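Putative metalloprotease II (Bacteroides fragilis, PDB 4ON1) probably cleaves peptide bonds as a secreted, zinc-dependent endopeptidase of the fragilysin type, encoded on the Bacteroides fragilis pathogenicity island. Local coordinates at residues I66-E77 / T221-K232; L88-R96 / D105-E113. All blocks are in the same frame, centred on the assembly; numbering follows the deposited sequence.

Interaction 1 of 2, residues I66-E77 / T221-K232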
loop_
_atom_site.group_PDB
_atom_site.type_symbol
_atom_site.label_atom_id
_atom_site.label_comp_id
_atom_site.label_asym_id
_atom_site.label_seq_id
_atom_site.Cartn_x
_atom_site.Cartn_y
_atom_site.Cartn_z
ATOM N N ILE A 66 -11.547 -2.610 -3.198
ATOM C CA ILE A 66 -10.383 -2.856 -4.039
ATOM C C ILE A 66 -10.743 -3.810 -5.172
ATOM O O ILE A 66 -11.322 -4.876 -4.944
ATOM C CB ILE A 66 -9.205 -3.454 -3.240
ATOM C CG1 ILE A 66 -8.874 -2.580 -2.022
ATOM C CG2 ILE A 66 -7.982 -3.644 -4.139
ATOM C CD1 ILE A 66 -7.859 -3.218 -1.087
ATOM N N GLU A 67 -10.415 -3.414 -6.395
ATOM C CA GLU A 67 -10.634 -4.267 -7.554
ATOM C C GLU A 67 -9.298 -4.653 -8.154
ATOM O O GLU A 67 -8.502 -3.794 -8.532
ATOM C CB GLU A 67 -11.506 -3.561 -8.590
ATOM C CG GLU A 67 -11.617 -4.297 -9.910
ATOM C CD GLU A 67 -12.110 -3.397 -11.033
ATOM O OE1 GLU A 67 -12.770 -2.375 -10.737
ATOM O OE2 GLU A 67 -11.818 -3.702 -12.209
ATOM N N GLU A 68 -9.055 -5.958 -8.205
ATOM C CA GLU A 68 -7.811 -6.532 -8.695
ATOM C C GLU A 68 -8.148 -7.677 -9.656
ATOM O O GLU A 68 -8.811 -8.645 -9.265
ATOM C CB GLU A 68 -6.973 -7.030 -7.514
ATOM C CG GLU A 68 -5.703 -7.786 -7.852
ATOM C CD GLU A 68 -5.144 -8.505 -6.631
ATOM O OE1 GLU A 68 -4.445 -7.856 -5.817
ATOM O OE2 GLU A 68 -5.428 -9.719 -6.468
ATOM N N SER A 69 -7.731 -7.549 -10.912
ATOM C CA SER A 69 -8.111 -8.515 -11.949
ATOM C C SER A 69 -9.616 -8.741 -11.979
ATOM O O SER A 69 -10.079 -9.885 -12.039
ATOM C CB SER A 69 -7.402 -9.854 -11.728
ATOM O OG SER A 69 -5.995 -9.691 -11.765
ATOM N N ASN A 70 -10.365 -7.644 -11.909
ATOM C CA ASN A 70 -11.825 -7.670 -11.841
ATOM C C ASN A 70 -12.368 -8.524 -10.699
ATOM O O ASN A 70 -13.452 -9.097 -10.815
ATOM C CB ASN A 70 -12.408 -8.174 -13.160
ATOM C CG ASN A 70 -11.903 -7.389 -14.347
ATOM O OD1 ASN A 70 -12.236 -6.216 -14.521
ATOM N ND2 ASN A 70 -11.094 -8.038 -15.179
ATOM N N ARG A 71 -11.619 -8.607 -9.601
ATOM C CA ARG A 71 -12.079 -9.349 -8.428
ATOM C C ARG A 71 -11.859 -8.516 -7.173
ATOM O O ARG A 71 -10.900 -7.748 -7.102
ATOM C CB ARG A 71 -11.343 -10.677 -8.288
ATOM C CG ARG A 71 -11.564 -11.682 -9.419
ATOM C CD ARG A 71 -12.975 -12.233 -9.448
ATOM N NE ARG A 71 -13.119 -13.253 -10.487
ATOM C CZ ARG A 71 -13.570 -13.019 -11.715
ATOM N NH1 ARG A 71 -13.896 -11.787 -12.081
ATOM N NH2 ARG A 71 -13.670 -14.017 -12.584
ATOM N N PRO A 72 -12.748 -8.661 -6.180
ATOM C CA PRO A 72 -12.593 -7.891 -4.941
ATOM C C PRO A 72 -11.409 -8.373 -4.101
ATOM O O PRO A 72 -11.089 -9.568 -4.084
ATOM C CB PRO A 72 -13.920 -8.123 -4.207
ATOM C CG PRO A 72 -14.426 -9.440 -4.737
ATOM C CD PRO A 72 -13.923 -9.555 -6.158
ATOM N N VAL A 73 -10.753 -7.431 -3.430
ATOM C CA VAL A 73 -9.735 -7.742 -2.429
ATOM C C VAL A 73 -10.177 -7.111 -1.112
ATOM O O VAL A 73 -10.705 -6.005 -1.102
ATOM C CB VAL A 73 -8.337 -7.210 -2.826
ATOM C CG1 VAL A 73 -7.324 -7.475 -1.713
ATOM C CG2 VAL A 73 -7.871 -7.822 -4.145
ATOM N N TYR A 74 -10.005 -7.829 -0.010
ATOM C CA TYR A 74 -10.524 -7.370 1.269
ATOM C C TYR A 74 -9.398 -7.027 2.245
ATOM O O TYR A 74 -8.342 -7.661 2.252
ATOM C CB TYR A 74 -11.468 -8.423 1.863
ATOM C CG TYR A 74 -12.639 -8.766 0.959
ATOM C CD1 TYR A 74 -13.697 -7.877 0.790
ATOM C CD2 TYR A 74 -12.677 -9.967 0.259
ATOM C CE1 TYR A 74 -14.767 -8.181 -0.039
ATOM C CE2 TYR A 74 -13.742 -10.281 -0.577
ATOM C CZ TYR A 74 -14.781 -9.386 -0.718
ATOM O OH TYR A 74 -15.838 -9.698 -1.539
ATOM N N LEU A 75 -9.621 -5.983 3.035
ATOM C CA LEU A 75 -8.654 -5.552 4.030
ATOM C C LEU A 75 -9.188 -5.852 5.424
ATOM O O LEU A 75 -10.397 -5.849 5.650
ATOM C CB LEU A 75 -8.355 -4.054 3.889
ATOM C CG LEU A 75 -7.789 -3.567 2.555
ATOM C CD1 LEU A 75 -7.460 -2.076 2.610
ATOM C CD2 LEU A 75 -6.542 -4.357 2.198
ATOM N N PHE A 76 -8.276 -6.113 6.354
ATOM C CA PHE A 76 -8.642 -6.413 7.731
ATOM C C PHE A 76 -7.676 -5.686 8.642
ATOM O O PHE A 76 -6.546 -5.415 8.243
ATOM C CB PHE A 76 -8.592 -7.918 8.007
ATOM C CG PHE A 76 -9.377 -8.747 7.033
ATOM C CD1 PHE A 76 -10.655 -9.188 7.353
ATOM C CD2 PHE A 76 -8.827 -9.107 5.806
ATOM C CE1 PHE A 76 -11.384 -9.966 6.464
ATOM C CE2 PHE A 76 -9.546 -9.882 4.908
ATOM C CZ PHE A 76 -10.828 -10.311 5.237
ATOM N N GLU A 77 -8.117 -5.362 9.853
ATOM C CA GLU A 77 -7.240 -4.726 10.824
ATOM C C GLU A 77 -7.575 -5.106 12.266
ATOM O O GLU A 77 -8.715 -5.460 12.591
ATOM C CB GLU A 77 -7.289 -3.201 10.676
ATOM C CG GLU A 77 -8.611 -2.578 11.091
ATOM C CD GLU A 77 -8.651 -1.076 10.839
ATOM O OE1 GLU A 77 -7.590 -0.487 10.541
ATOM O OE2 GLU A 77 -9.751 -0.487 10.935
ATOM N N THR A 221 -1.371 -4.120 -2.830
ATOM C CA THR A 221 -2.444 -4.037 -1.846
ATOM C C THR A 221 -1.890 -3.749 -0.447
ATOM O O THR A 221 -2.591 -3.183 0.384
ATOM C CB THR A 221 -3.308 -5.303 -1.845
ATOM O OG1 THR A 221 -2.473 -6.463 -1.752
ATOM C CG2 THR A 221 -4.126 -5.366 -3.157
ATOM N N SER A 222 -0.633 -4.105 -0.189
ATOM C CA SER A 222 0.012 -3.657 1.051
ATOM C C SER A 222 0.194 -2.136 1.050
ATOM O O SER A 222 -0.013 -1.488 2.075
ATOM C CB SER A 222 1.371 -4.334 1.261
ATOM O OG SER A 222 1.223 -5.722 1.493
ATOM N N GLN A 223 0.569 -1.566 -0.095
ATOM C CA GLN A 223 0.654 -0.108 -0.217
ATOM C C GLN A 223 -0.715 0.541 -0.017
ATOM O O GLN A 223 -0.831 1.598 0.609
ATOM C CB GLN A 223 1.210 0.298 -1.580
ATOM C CG GLN A 223 2.656 -0.123 -1.853
ATOM C CD GLN A 223 3.661 0.857 -1.281
ATOM O OE1 GLN A 223 3.336 2.018 -1.037
ATOM N NE2 GLN A 223 4.897 0.405 -1.095
ATOM N N ILE A 224 -1.743 -0.104 -0.564
ATOM C CA ILE A 224 -3.119 0.376 -0.469
ATOM C C ILE A 224 -3.607 0.388 0.972
ATOM O O ILE A 224 -4.320 1.298 1.398
ATOM C CB ILE A 224 -4.073 -0.498 -1.305
ATOM C CG1 ILE A 224 -3.924 -0.192 -2.795
ATOM C CG2 ILE A 224 -5.506 -0.300 -0.878
ATOM C CD1 ILE A 224 -4.642 -1.215 -3.675
ATOM N N GLN A 225 -3.230 -0.648 1.713
ATOM C CA GLN A 225 -3.585 -0.754 3.115
ATOM C C GLN A 225 -3.073 0.465 3.889
ATOM O O GLN A 225 -3.790 1.044 4.706
ATOM C CB GLN A 225 -3.014 -2.047 3.692
ATOM C CG GLN A 225 -3.252 -2.245 5.162
ATOM C CD GLN A 225 -4.351 -3.240 5.419
ATOM O OE1 GLN A 225 -4.152 -4.460 5.321
ATOM N NE2 GLN A 225 -5.531 -2.729 5.740
ATOM N N ALA A 226 -1.835 0.858 3.610
ATOM C CA ALA A 226 -1.255 2.046 4.231
ATOM C C ALA A 226 -1.998 3.325 3.830
ATOM O O ALA A 226 -2.242 4.190 4.677
ATOM C CB ALA A 226 0.215 2.154 3.885
ATOM N N VAL A 227 -2.375 3.442 2.555
ATOM C CA VAL A 227 -3.179 4.584 2.131
ATOM C C VAL A 227 -4.455 4.632 2.947
ATOM O O VAL A 227 -4.832 5.680 3.475
ATOM C CB VAL A 227 -3.572 4.522 0.648
ATOM C CG1 VAL A 227 -4.397 5.755 0.280
ATOM C CG2 VAL A 227 -2.336 4.418 -0.240
ATOM N N THR A 228 -5.092 3.470 3.066
ATOM C CA THR A 228 -6.364 3.340 3.767
ATOM C C THR A 228 -6.228 3.737 5.233
ATOM O O THR A 228 -7.100 4.406 5.791
ATOM C CB THR A 228 -6.910 1.907 3.639
ATOM O OG1 THR A 228 -7.122 1.609 2.248
ATOM C CG2 THR A 228 -8.221 1.757 4.385
ATOM N N THR A 229 -5.125 3.339 5.851
ATOM C CA THR A 229 -4.852 3.740 7.226
ATOM C C THR A 229 -4.666 5.254 7.329
ATOM O O THR A 229 -5.232 5.898 8.205
ATOM C CB THR A 229 -3.606 3.031 7.764
ATOM O OG1 THR A 229 -3.849 1.620 7.799
ATOM C CG2 THR A 229 -3.262 3.531 9.173
ATOM N N SER A 230 -3.911 5.827 6.398
ATOM C CA SER A 230 -3.628 7.255 6.448
ATOM C C SER A 230 -4.881 8.093 6.262
ATOM O O SER A 230 -4.946 9.224 6.749
ATOM C CB SER A 230 -2.589 7.633 5.391
ATOM O OG SER A 230 -3.141 7.615 4.080
ATOM N N LEU A 231 -5.878 7.534 5.578
ATOM C CA LEU A 231 -7.098 8.278 5.265
ATOM C C LEU A 231 -8.285 7.876 6.129
ATOM O O LEU A 231 -9.418 8.301 5.872
ATOM C CB LEU A 231 -7.465 8.109 3.788
ATOM C CG LEU A 231 -6.395 8.582 2.800
ATOM C CD1 LEU A 231 -6.925 8.547 1.369
ATOM C CD2 LEU A 231 -5.943 9.988 3.171
ATOM N N LYS A 232 -8.033 7.053 7.144
ATOM C CA LYS A 232 -9.094 6.602 8.045
ATOM C C LYS A 232 -9.894 7.762 8.645
ATOM O O LYS A 232 -11.120 7.677 8.795
ATOM C CB LYS A 232 -8.513 5.757 9.179
ATOM C CG LYS A 232 -9.575 5.181 10.106
ATOM C CD LYS A 232 -8.972 4.377 11.256
ATOM C CE LYS A 232 -8.293 3.111 10.768
ATOM N NZ LYS A 232 -7.290 2.610 11.750
#
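The methyl CG2 of Thr221 is where helix 221-230 first meets the strand pair 66-68 and 71-77, and it touches three side chains: CG1 of Val73, CG2 of Ile66 and the carboxylate of Glu68, whose OE1 lies 3.7 Å from Thr221 CG2. The torsion of Thr221 sorts its two branches, since with CG2 anti to the carbonyl carbon the methyl turns to the strands while OG1 is left to pair with the hydroxyl of Tyr92. One turn on, Ile224 lies alongside Ile66, the two side chains running in opposite senses, with Ile224 CG2 3.8 Å from Ile66 CD1. Leu75 CD1 approaches the same methyl more loosely. The next residue, Gln225, has its CG anti to the backbone N (chi1 177°) and then bends at chi2, which brings its amide end back beside the Leu75 side chain near the closest backbone approach, 7.0 Å between Gln225 CA and Leu75 CA. Thr228 meets Leu75 nearly tip to tip, its OG1 3.7 Å from Leu75 CD1. Thr228 OG1 donates to Ile224 O at 2.9 Å, from above the carbonyl plane, and shares a further hydrogen bond with Tyr244 OH. Beyond the helix end, Lys232 comes from the opposite direction to Glu77, where Lys232 NZ forms a salt bridge with Glu77 OE1 at 3.3 Å, its hydrogen bond weak. The contact is thus mainly aliphatic: buried methyls join helix to strands, the buried threonine hydroxyls are satisfied by partners such as Tyr92 and Tyr244, and the one ion pair, at the far end, lies between partly exposed residues, where solvent probably screens it.

Interaction 2 of 2, residues L88-R96 / D105-E113; sequences LSQSYATIR and DYIVYKDKE
Gln90 O meets the end of Lys110, which bends at chi3 and brings NZ to 3.1 Å from Gln90 O in a weak hydrogen bond; a water accepting from Lys110 NZ and donating to Gln90 O bridges the same two atoms. Ser91 O then accepts from Lys110 N, and a second water links Ser91 O to Asp111 N. At Tyr92 the strands come close, 4.0 Å between Tyr92 CA and Tyr109 CA in a non-hydrogen-bonded pair. Here CB of Tyr92 sits over the centre of the Tyr109 ring, 3.7 Å from its centroid and 5° off the normal, a CH-pi contact. With chi1 at 63°, CG of Tyr92 lies between its backbone N and carbonyl carbon, and the ring leads away from the partner strand toward Glu68, while Tyr109 OH bonds His218. Ala93 and Val108 form a hydrogen-bonded pair on the other face, where Ala93 CB packs on Val108 CG2 at 3.8 Å. Thr94 follows opposite Ile107, and Ile95 pairs with Tyr106, whose ring edge faces Ile95 O. Arg96 closes the row with a bidentate, side-on salt bridge of two hydrogen bonds: NE reaches Asp105 OD1 at 3.2 Å, from above the carboxylate plane, and NH2 reaches Asp105 OD2 at 2.8 Å, on the syn side but tilted from that plane. Both oxygens lie near the guanidinium plane, yet the two flat groups are turned 52° apart. Alternating hydrogen-bonded and non-hydrogen-bonded pairs mark an antiparallel ladder, and the short link between strands 92-99 and 102-109 makes it a beta hairpin of the fragilysin N-terminal domain.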
loop_
_atom_site.group_PDB
_atom_site.type_symbol
_atom_site.label_atom_id
_atom_site.label_comp_id
_atom_site.label_asym_id
_atom_site.label_seq_id
_atom_site.Cartn_x
_atom_site.Cartn_y
_atom_site.Cartn_z
ATOM N N LEU A 88 -6.967 -10.210 2.032
ATOM C CA LEU A 88 -7.441 -11.426 1.379
ATOM C C LEU A 88 -7.747 -11.175 -0.081
ATOM O O LEU A 88 -8.666 -10.432 -0.415
ATOM C CB LEU A 88 -8.693 -11.991 2.062
ATOM C CG LEU A 88 -9.285 -13.191 1.301
ATOM C CD1 LEU A 88 -8.281 -14.338 1.169
ATOM C CD2 LEU A 88 -10.558 -13.683 1.964
ATOM N N SER A 89 -6.956 -11.800 -0.945
ATOM C CA SER A 89 -7.227 -11.809 -2.373
ATOM C C SER A 89 -7.547 -13.231 -2.783
ATOM O O SER A 89 -7.254 -14.167 -2.043
ATOM C CB SER A 89 -6.024 -11.283 -3.155
ATOM O OG SER A 89 -6.075 -11.678 -4.515
ATOM N N GLN A 90 -8.129 -13.407 -3.960
ATOM C CA GLN A 90 -8.389 -14.753 -4.443
ATOM C C GLN A 90 -7.093 -15.469 -4.836
ATOM O O GLN A 90 -7.072 -16.692 -4.947
ATOM C CB GLN A 90 -9.368 -14.719 -5.623
ATOM C CG GLN A 90 -10.776 -14.325 -5.194
ATOM C CD GLN A 90 -11.758 -14.274 -6.342
ATOM O OE1 GLN A 90 -11.483 -14.768 -7.437
ATOM N NE2 GLN A 90 -12.924 -13.690 -6.090
ATOM N N SER A 91 -6.014 -14.708 -5.010
ATOM C CA SER A 91 -4.727 -15.253 -5.463
ATOM C C SER A 91 -3.652 -15.303 -4.376
ATOM O O SER A 91 -2.622 -15.967 -4.532
ATOM C CB SER A 91 -4.195 -14.427 -6.632
ATOM O OG SER A 91 -5.142 -14.379 -7.678
ATOM N N TYR A 92 -3.861 -14.561 -3.297
ATOM C CA TYR A 92 -2.864 -14.493 -2.244
ATOM C C TYR A 92 -3.508 -13.943 -0.979
ATOM O O TYR A 92 -4.610 -13.402 -1.020
ATOM C CB TYR A 92 -1.684 -13.607 -2.674
ATOM C CG TYR A 92 -2.119 -12.185 -2.918
ATOM C CD1 TYR A 92 -2.186 -11.270 -1.870
ATOM C CD2 TYR A 92 -2.508 -11.767 -4.184
ATOM C CE1 TYR A 92 -2.603 -9.982 -2.078
ATOM C CE2 TYR A 92 -2.929 -10.475 -4.407
ATOM C CZ TYR A 92 -2.975 -9.589 -3.343
ATOM O OH TYR A 92 -3.399 -8.303 -3.535
ATOM N N ALA A 93 -2.801 -14.050 0.136
ATOM C CA ALA A 93 -3.249 -13.424 1.371
ATOM C C ALA A 93 -2.030 -13.019 2.162
ATOM O O ALA A 93 -0.946 -13.584 1.975
ATOM C CB ALA A 93 -4.138 -14.366 2.187
ATOM N N THR A 94 -2.188 -12.016 3.019
ATOM C CA THR A 94 -1.071 -11.542 3.827
ATOM C C THR A 94 -1.537 -11.202 5.224
ATOM O O THR A 94 -2.707 -10.906 5.440
ATOM C CB THR A 94 -0.403 -10.268 3.240
ATOM O OG1 THR A 94 -1.297 -9.159 3.374
ATOM C CG2 THR A 94 -0.025 -10.461 1.776
ATOM N N ILE A 95 -0.597 -11.233 6.157
ATOM C CA ILE A 95 -0.778 -10.709 7.495
ATOM C C ILE A 95 0.425 -9.847 7.798
ATOM O O ILE A 95 1.557 -10.238 7.512
ATOM C CB ILE A 95 -0.878 -11.811 8.575
ATOM C CG1 ILE A 95 -2.078 -12.721 8.343
ATOM C CG2 ILE A 95 -0.995 -11.185 9.960
ATOM C CD1 ILE A 95 -2.366 -13.619 9.535
ATOM N N ARG A 96 0.180 -8.665 8.347
ATOM C CA ARG A 96 1.262 -7.803 8.791
ATOM C C ARG A 96 1.078 -7.522 10.268
ATOM O O ARG A 96 0.005 -7.085 10.690
ATOM C CB ARG A 96 1.295 -6.500 7.981
ATOM C CG ARG A 96 2.378 -5.539 8.425
ATOM C CD ARG A 96 2.485 -4.347 7.500
ATOM N NE ARG A 96 3.032 -4.721 6.201
ATOM C CZ ARG A 96 3.312 -3.860 5.232
ATOM N NH1 ARG A 96 3.103 -2.563 5.415
ATOM N NH2 ARG A 96 3.806 -4.297 4.081
ATOM N N ASP A 105 5.890 -9.105 7.667
ATOM C CA ASP A 105 4.919 -9.499 6.637
ATOM C C ASP A 105 4.915 -11.016 6.442
ATOM O O ASP A 105 5.969 -11.614 6.207
ATOM C CB ASP A 105 5.239 -8.822 5.297
ATOM C CG ASP A 105 4.190 -7.801 4.878
ATOM O OD1 ASP A 105 3.065 -7.825 5.421
ATOM O OD2 ASP A 105 4.493 -6.979 3.988
ATOM N N TYR A 106 3.744 -11.638 6.549
ATOM C CA TYR A 106 3.598 -13.051 6.187
ATOM C C TYR A 106 2.823 -13.125 4.882
ATOM O O TYR A 106 1.720 -12.592 4.794
ATOM C CB TYR A 106 2.881 -13.854 7.279
ATOM C CG TYR A 106 3.551 -13.822 8.632
ATOM C CD1 TYR A 106 4.384 -14.852 9.038
ATOM C CD2 TYR A 106 3.344 -12.764 9.506
ATOM C CE1 TYR A 106 4.996 -14.829 10.275
ATOM C CE2 TYR A 106 3.954 -12.728 10.745
ATOM C CZ TYR A 106 4.780 -13.763 11.124
ATOM O OH TYR A 106 5.390 -13.733 12.360
ATOM N N ILE A 107 3.400 -13.777 3.874
ATOM C CA ILE A 107 2.845 -13.750 2.526
ATOM C C ILE A 107 2.575 -15.172 2.027
ATOM O O ILE A 107 3.463 -16.031 2.061
ATOM C CB ILE A 107 3.812 -13.015 1.559
ATOM C CG1 ILE A 107 4.079 -11.587 2.057
ATOM C CG2 ILE A 107 3.288 -13.032 0.125
ATOM C CD1 ILE A 107 5.432 -11.025 1.618
ATOM N N VAL A 108 1.342 -15.422 1.594
ATOM C CA VAL A 108 0.959 -16.712 1.030
ATOM C C VAL A 108 0.233 -16.531 -0.299
ATOM O O VAL A 108 -0.744 -15.798 -0.382
ATOM C CB VAL A 108 0.052 -17.521 2.007
ATOM C CG1 VAL A 108 0.850 -18.030 3.174
ATOM C CG2 VAL A 108 -1.111 -16.671 2.523
ATOM N N TYR A 109 0.715 -17.215 -1.334
ATOM C CA TYR A 109 0.064 -17.226 -2.641
ATOM C C TYR A 109 -0.638 -18.552 -2.888
ATOM O O TYR A 109 -0.138 -19.599 -2.494
ATOM C CB TYR A 109 1.081 -16.967 -3.752
ATOM C CG TYR A 109 1.337 -15.499 -4.005
ATOM C CD1 TYR A 109 2.025 -14.722 -3.082
ATOM C CD2 TYR A 109 0.895 -14.898 -5.175
ATOM C CE1 TYR A 109 2.256 -13.377 -3.317
ATOM C CE2 TYR A 109 1.130 -13.566 -5.422
ATOM C CZ TYR A 109 1.807 -12.809 -4.489
ATOM O OH TYR A 109 2.035 -11.482 -4.741
ATOM N N LYS A 110 -1.801 -18.512 -3.530
ATOM C CA LYS A 110 -2.550 -19.742 -3.761
ATOM C C LYS A 110 -1.827 -20.661 -4.736
ATOM O O LYS A 110 -1.734 -21.874 -4.519
ATOM C CB LYS A 110 -3.957 -19.446 -4.272
ATOM C CG LYS A 110 -4.759 -20.716 -4.515
ATOM C CD LYS A 110 -6.210 -20.435 -4.871
ATOM C CE LYS A 110 -6.315 -19.538 -6.084
ATOM N NZ LYS A 110 -7.736 -19.313 -6.482
ATOM N N ASP A 111 -1.308 -20.077 -5.805
ATOM C CA ASP A 111 -0.632 -20.848 -6.842
ATOM C C ASP A 111 0.815 -21.133 -6.439
ATOM O O ASP A 111 1.583 -20.208 -6.174
ATOM C CB ASP A 111 -0.686 -20.099 -8.174
ATOM C CG ASP A 111 0.021 -20.844 -9.288
ATOM O OD1 ASP A 111 -0.643 -21.643 -9.983
ATOM O OD2 ASP A 111 1.242 -20.638 -9.461
ATOM N N LYS A 112 1.177 -22.414 -6.378
ATOM C CA LYS A 112 2.513 -22.804 -5.929
ATOM C C LYS A 112 3.631 -22.229 -6.798
ATOM O O LYS A 112 4.657 -21.788 -6.275
ATOM C CB LYS A 112 2.648 -24.330 -5.893
ATOM C CG LYS A 112 4.085 -24.786 -5.654
ATOM C CD LYS A 112 4.243 -26.287 -5.459
ATOM C CE LYS A 112 5.673 -26.619 -5.027
ATOM N NZ LYS A 112 5.823 -28.007 -4.504
ATOM N N GLU A 113 3.436 -22.221 -8.117
ATOM C CA GLU A 113 4.444 -21.655 -9.011
ATOM C C GLU A 113 4.629 -20.175 -8.718
ATOM O O GLU A 113 5.760 -19.697 -8.615
ATOM C CB GLU A 113 4.085 -21.847 -10.488
ATOM C CG GLU A 113 3.898 -23.285 -10.932
ATOM C CD GLU A 113 3.682 -23.393 -12.431
ATOM O OE1 GLU A 113 4.322 -22.618 -13.180
ATOM O OE2 GLU A 113 2.882 -24.251 -12.862
HETATM O O HOH W 1 -9.081 -18.334 -4.499
HETATM O O HOH W 2 -1.656 -17.289 -6.641
#

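Overall arrangement
Interactions 1 and 2 lie with their centres about 14 Å apart, and in sequence the hairpin contact of 88-96 with 105-113 is nested inside the long loop closed by 66-77 and 221-232. Strand 84-88 connects them in the fold, pairing antiparallel with strand 71-78 on one side and strand 92-99 on the other. They also touch directly: Tyr92 OH is 2.5 Å from Glu68 OE1 and 2.7 Å from Thr221 OG1, both probable hydrogen bonds. Helix 217-230 runs by both, since His218 and Glu217 meet the hairpin. The N-terminal domain is thereby joined to this helix at successive points, away from the zinc site.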